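Long-range contact in nitrogenase molybdenum-iron protein alpha chain (Clostridium pasteurianum, PDB 4WES), which forms part of the molybdenum-iron component of nitrogenase, which reduces dinitrogen to ammonium at an iron-sulfur-molybdenum cluster: residues Thr338-Val343 with Leu456-Phe461. Sequence-based numbering, arbitrary orientation.
Sequences TACLYV and LKPDMF
Parallel pairing of A339 with M460 and of C340 with F461 joins inner strand 338-343 to strand 460-462, the outermost within this chain of a mixed sheet whose strand 361-367 runs along the other side of 338-343. The amide of C340 donates to M460 O (N to O 3.1 Å), and the same carbonyl oxygen receives a CA-H contact from A339. Ahead of this ladder the loop leaving helix 446-456 grips the start of the strand. D459 OD2, through its anti lone pair, accepts the backbone N-H of T338 (N to OD2 2.9 Å) in a fairly straight bond (161°). The amide of D459 is shared, reaching T338 OG1 at 3.3 Å and, weakly, T338 O, which also takes a weak bond from M460 N. With chi1 at 60°, T338 holds OG1 between its own N and carbonyl carbon, against P458 CA (3.3 Å). OG1 also lies 2.6 Å from a water oxygen, and that water donates to K457 O. On one face of the sheet C340 CB makes a CH-pi contact almost squarely over the F461 ring, 3.4 Å from its centroid, while SG lies obliquely, 4.2 Å from the same centroid, and touches P458 CB. Y342 CB meets this ring at its edge, 4.0 Å from F461 CE2. Helix 446-456 packs against this group, V452 on C340, M449 on F461 and L453 on F461 and P458. On the opposite face A339 CB rests against M460 CG. Strand 338-343 ends at V343, which touches the iron-sulfur-molybdenum cluster. Side-chain and loop hydrogen bonds thus gather at partly exposed T338, whereas further along one backbone bond and buried apolar and sulfur-aromatic packing join the strands.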
loop_
_atom_site.group_PDB
_atom_site.type_symbol
_atom_site.label_atom_id
_atom_site.label_comp_id
_atom_site.label_asym_id
_atom_site.label_seq_id
_atom_site.Cartn_x
_atom_site.Cartn_y
_atom_site.Cartn_z
ATOM N N THR A 338 16.851 -34.722 -0.497
ATOM C CA THR A 338 17.366 -34.961 0.846
ATOM C C THR A 338 17.023 -33.798 1.777
ATOM O O THR A 338 16.878 -32.643 1.369
ATOM C CB THR A 338 18.904 -35.155 0.829
ATOM O OG1 THR A 338 19.497 -33.976 0.294
ATOM C CG2 THR A 338 19.279 -36.378 0.022
ATOM N N ALA A 339 16.941 -34.141 3.065
ATOM C CA ALA A 339 16.530 -33.191 4.096
ATOM C C ALA A 339 17.359 -33.339 5.352
ATOM O O ALA A 339 17.846 -34.433 5.686
ATOM C CB ALA A 339 15.055 -33.372 4.423
ATOM N N CYS A 340 17.414 -32.238 6.103
ATOM C CA CYS A 340 17.858 -32.240 7.500
ATOM C C CYS A 340 16.715 -31.638 8.347
ATOM O O CYS A 340 15.996 -30.785 7.861
ATOM C CB CYS A 340 19.123 -31.403 7.662
ATOM S SG CYS A 340 20.467 -31.790 6.537
ATOM N N LEU A 341 16.635 -32.101 9.594
ATOM C CA LEU A 341 15.633 -31.569 10.524
ATOM C C LEU A 341 16.255 -31.191 11.840
ATOM O O LEU A 341 16.895 -32.018 12.481
ATOM C CB LEU A 341 14.515 -32.577 10.811
ATOM C CG LEU A 341 13.750 -33.126 9.646
ATOM C CD1 LEU A 341 14.357 -34.364 9.082
ATOM C CD2 LEU A 341 12.321 -33.440 10.057
ATOM N N TYR A 342 15.982 -29.968 12.295
ATOM C CA TYR A 342 16.486 -29.515 13.572
ATOM C C TYR A 342 15.440 -28.656 14.261
ATOM O O TYR A 342 15.238 -27.522 13.887
ATOM C CB TYR A 342 17.809 -28.732 13.453
ATOM C CG TYR A 342 18.365 -28.396 14.811
ATOM C CD1 TYR A 342 18.876 -29.401 15.608
ATOM C CD2 TYR A 342 18.330 -27.114 15.308
ATOM C CE1 TYR A 342 19.355 -29.140 16.877
ATOM C CE2 TYR A 342 18.818 -26.837 16.582
ATOM C CZ TYR A 342 19.326 -27.848 17.365
ATOM O OH TYR A 342 19.834 -27.597 18.627
ATOM N N VAL A 343 14.764 -29.241 15.235
ATOM C CA VAL A 343 13.707 -28.534 15.974
ATOM C C VAL A 343 13.976 -28.684 17.476
ATOM O O VAL A 343 15.115 -28.906 17.876
ATOM C CB VAL A 343 12.260 -28.952 15.538
ATOM C CG1 VAL A 343 11.352 -27.756 15.549
ATOM C CG2 VAL A 343 12.262 -29.549 14.137
ATOM N N LEU A 456 27.068 -32.115 2.923
ATOM C CA LEU A 456 25.948 -32.927 2.438
ATOM C C LEU A 456 25.112 -32.285 1.334
ATOM O O LEU A 456 24.403 -32.985 0.601
ATOM C CB LEU A 456 25.038 -33.354 3.578
ATOM C CG LEU A 456 25.662 -34.225 4.634
ATOM C CD1 LEU A 456 24.581 -34.653 5.626
ATOM C CD2 LEU A 456 26.312 -35.442 4.031
ATOM N N LYS A 457 25.148 -30.965 1.221
ATOM C CA LYS A 457 24.407 -30.264 0.187
ATOM C C LYS A 457 22.952 -30.753 0.137
ATOM O O LYS A 457 22.446 -31.174 -0.891
ATOM C CB LYS A 457 25.098 -30.368 -1.167
ATOM C CG LYS A 457 26.556 -29.893 -1.107
ATOM C CD LYS A 457 27.240 -29.899 -2.436
ATOM C CE LYS A 457 28.742 -29.656 -2.261
ATOM N NZ LYS A 457 29.095 -28.464 -1.423
ATOM N N PRO A 458 22.242 -30.649 1.269
ATOM C CA PRO A 458 20.856 -31.104 1.274
ATOM C C PRO A 458 19.966 -30.229 0.411
ATOM O O PRO A 458 20.240 -29.024 0.217
ATOM C CB PRO A 458 20.451 -30.969 2.751
ATOM C CG PRO A 458 21.272 -29.806 3.224
ATOM C CD PRO A 458 22.616 -29.983 2.525
ATOM N N ASP A 459 18.855 -30.793 -0.058
ATOM C CA ASP A 459 17.869 -29.985 -0.791
ATOM C C ASP A 459 17.040 -29.065 0.099
ATOM O O ASP A 459 16.488 -28.092 -0.380
ATOM C CB ASP A 459 16.928 -30.884 -1.565
ATOM C CG ASP A 459 17.628 -31.673 -2.632
ATOM O OD1 ASP A 459 18.007 -31.069 -3.640
ATOM O OD2 ASP A 459 17.878 -32.868 -2.453
ATOM N N MET A 460 16.910 -29.423 1.367
ATOM C CA MET A 460 16.096 -28.647 2.275
ATOM C C MET A 460 16.584 -28.886 3.694
ATOM O O MET A 460 17.056 -29.961 4.030
ATOM C CB MET A 460 14.617 -29.031 2.117
ATOM C CG MET A 460 14.294 -30.451 2.532
ATOM S SD MET A 460 12.760 -31.132 1.907
ATOM C CE MET A 460 13.314 -31.683 0.298
ATOM N N PHE A 461 16.413 -27.867 4.553
ATOM C CA PHE A 461 16.859 -27.952 5.940
ATOM C C PHE A 461 15.776 -27.302 6.785
ATOM O O PHE A 461 15.600 -26.103 6.751
ATOM C CB PHE A 461 18.235 -27.289 6.114
ATOM C CG PHE A 461 18.988 -27.720 7.344
ATOM C CD1 PHE A 461 20.317 -28.119 7.254
ATOM C CD2 PHE A 461 18.384 -27.723 8.605
ATOM C CE1 PHE A 461 20.988 -28.524 8.363
ATOM C CE2 PHE A 461 19.069 -28.152 9.724
ATOM C CZ PHE A 461 20.375 -28.549 9.591
HETATM O O HOH W 1 21.764 -33.956 -1.002
#